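Local coordinates for protein fimbrial structural subunit (Actinomyces naeslundii, PDB 3QDH) that forms the shaft of Actinomyces type 2 fimbriae and, as an adhesin, mediates interactions with streptococci and host cells during oral biofilm development, at residues A[42-47]-A[123-128]. Numbering follows the deposited sequence. Where two conformers were deposited one is given.
Sequences KYFQLR and AQVISD
The Tyr43 ring leans across the neighbouring strand, with Asp128 N over one face near the rim and the carbonyl of Ile126 at its edge, Tyr43 CD1 lying 3.5 Å from Ile126 O. A chi1 of 51°, which sets CG between the backbone N and the carbonyl carbon, tips the ring this way and brings CE1 against Ile126 CG2. On the other side of the sheet, the Phe44 ring receives Val125 CG2 over one face, a CH-pi contact 4.1 Å from the centroid, while Leu92 and Ile95 of helix 89-96 also pack on Phe44. The guanidinium of Arg47 takes Ile126 CG1 on a face; bent at chi3 (-73°), the chain folds back so that NE is 3.9 Å from that carbon. Its NH2 and NH1 are held by Pro142 O and Ala143 O, which fixes the plane over the isoleucine. Strands 39-49 and 118-131 are antiparallel neighbours in a sheet of the Sgo0707 N2-type domain of this fimbrial shaft subunit, and strand 82-87 pairs with the far edge of 39-49. Gln45 and Ile126 form a hydrogen-bonded pair, with Ile126 N meeting Gln45 O at 2.8 Å; Arg47 and Gln124 form another, and Phe44-Ser127 and Leu46-Val125 are the non-hydrogen-bonded pairs. At the Asp128 end one bond is weak, Asp128 N to Tyr43 O at 3.3 Å, while Asp128 O accepts from Lys42 N at 2.9 Å. The Lys42 chain runs alongside Asp128 and forms a salt bridge from NZ to OD2 (3.1 Å), approaching from above the carboxylate plane. One water joins that same OD2 to Tyr43 OH, 2.6 Å from the hydroxyl oxygen. Another water links Arg47 NH1 to Gln124 OE1, and Gln124 NE2 bonds to Thr150 OG1.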
# COMPACT_ATOMS: atom_id res chain seq x y z
N LYS A 42 7.10 -26.90 -14.87
CA LYS A 42 6.60 -27.79 -13.82
C LYS A 42 5.66 -26.97 -12.96
O LYS A 42 4.66 -27.47 -12.44
CB LYS A 42 7.75 -28.30 -12.96
CG LYS A 42 8.77 -29.21 -13.67
CD LYS A 42 9.85 -29.59 -12.64
CE LYS A 42 11.14 -30.01 -13.29
NZ LYS A 42 12.19 -30.29 -12.26
N TYR A 43 6.01 -25.69 -12.79
CA TYR A 43 5.18 -24.76 -12.04
C TYR A 43 5.65 -23.34 -12.28
O TYR A 43 6.73 -23.12 -12.81
CB TYR A 43 5.19 -25.09 -10.51
CG TYR A 43 6.59 -25.23 -9.94
CD1 TYR A 43 7.31 -24.10 -9.52
CD2 TYR A 43 7.19 -26.49 -9.82
CE1 TYR A 43 8.63 -24.24 -9.03
CE2 TYR A 43 8.48 -26.64 -9.32
CZ TYR A 43 9.20 -25.52 -8.93
OH TYR A 43 10.47 -25.68 -8.44
N PHE A 44 4.82 -22.38 -11.91
CA PHE A 44 5.13 -20.95 -12.01
C PHE A 44 4.28 -20.22 -10.97
O PHE A 44 3.06 -20.21 -11.05
CB PHE A 44 4.86 -20.42 -13.44
CG PHE A 44 5.35 -19.01 -13.68
CD1 PHE A 44 6.33 -18.75 -14.65
CD2 PHE A 44 4.83 -17.95 -12.95
CE1 PHE A 44 6.79 -17.44 -14.87
CE2 PHE A 44 5.29 -16.63 -13.16
CZ PHE A 44 6.25 -16.38 -14.12
N GLN A 45 4.94 -19.60 -9.98
CA GLN A 45 4.24 -18.98 -8.87
C GLN A 45 4.84 -17.62 -8.54
O GLN A 45 6.06 -17.50 -8.46
CB GLN A 45 4.32 -19.89 -7.62
CG GLN A 45 3.61 -19.37 -6.35
CD GLN A 45 3.83 -20.30 -5.17
OE1 GLN A 45 3.01 -21.18 -4.87
NE2 GLN A 45 4.96 -20.14 -4.51
N LEU A 46 3.98 -16.62 -8.34
CA LEU A 46 4.42 -15.35 -7.76
C LEU A 46 4.13 -15.42 -6.25
O LEU A 46 3.02 -15.78 -5.83
CB LEU A 46 3.69 -14.16 -8.40
CG LEU A 46 3.90 -13.92 -9.92
CD1 LEU A 46 2.95 -12.83 -10.41
CD2 LEU A 46 5.36 -13.58 -10.26
N ARG A 47 5.13 -15.08 -5.45
CA ARG A 47 5.06 -15.23 -4.00
C ARG A 47 5.46 -13.91 -3.34
O ARG A 47 6.35 -13.23 -3.83
CB ARG A 47 6.00 -16.33 -3.52
CG ARG A 47 5.88 -16.67 -2.03
CD ARG A 47 6.81 -17.82 -1.68
NE ARG A 47 6.33 -19.10 -2.21
CZ ARG A 47 6.92 -20.27 -1.97
NH1 ARG A 47 8.03 -20.32 -1.22
NH2 ARG A 47 6.41 -21.40 -2.47
N ALA A 123 9.07 -9.46 -3.56
CA ALA A 123 8.31 -10.59 -4.09
C ALA A 123 9.28 -11.54 -4.76
O ALA A 123 10.42 -11.17 -5.05
CB ALA A 123 7.24 -10.10 -5.08
N GLN A 124 8.83 -12.77 -4.99
CA GLN A 124 9.66 -13.77 -5.63
C GLN A 124 8.91 -14.46 -6.78
O GLN A 124 7.68 -14.45 -6.80
CB GLN A 124 10.07 -14.82 -4.60
CG GLN A 124 11.09 -14.29 -3.60
CD GLN A 124 11.43 -15.28 -2.53
OE1 GLN A 124 10.58 -16.06 -2.07
NE2 GLN A 124 12.69 -15.26 -2.09
N VAL A 125 9.65 -15.02 -7.73
CA VAL A 125 9.06 -15.92 -8.71
C VAL A 125 9.64 -17.31 -8.46
O VAL A 125 10.86 -17.50 -8.44
CB VAL A 125 9.21 -15.41 -10.18
CG1 VAL A 125 10.66 -15.11 -10.54
CG2 VAL A 125 8.61 -16.43 -11.17
N ILE A 126 8.74 -18.25 -8.22
CA ILE A 126 9.09 -19.65 -7.96
C ILE A 126 8.64 -20.42 -9.19
O ILE A 126 7.45 -20.65 -9.37
CB ILE A 126 8.38 -20.20 -6.68
CG1 ILE A 126 8.51 -19.22 -5.48
CG2 ILE A 126 8.84 -21.63 -6.34
CD1 ILE A 126 9.88 -18.69 -5.23
N SER A 127 9.59 -20.79 -10.04
CA SER A 127 9.26 -21.53 -11.25
C SER A 127 10.38 -22.49 -11.64
O SER A 127 11.52 -22.34 -11.20
CB SER A 127 8.89 -20.59 -12.42
OG SER A 127 9.98 -19.77 -12.81
N ASP A 128 10.02 -23.50 -12.43
CA ASP A 128 11.00 -24.46 -12.91
C ASP A 128 10.48 -25.06 -14.21
O ASP A 128 9.27 -25.10 -14.45
CB ASP A 128 11.23 -25.54 -11.85
CG ASP A 128 12.55 -26.27 -12.02
OD1 ASP A 128 13.45 -25.81 -12.77
OD2 ASP A 128 12.67 -27.33 -11.38
O HOH W 1 12.19 -23.58 -8.05
O HOH W 2 11.72 -27.95 -8.99
O HOH W 3 10.46 -18.30 -0.76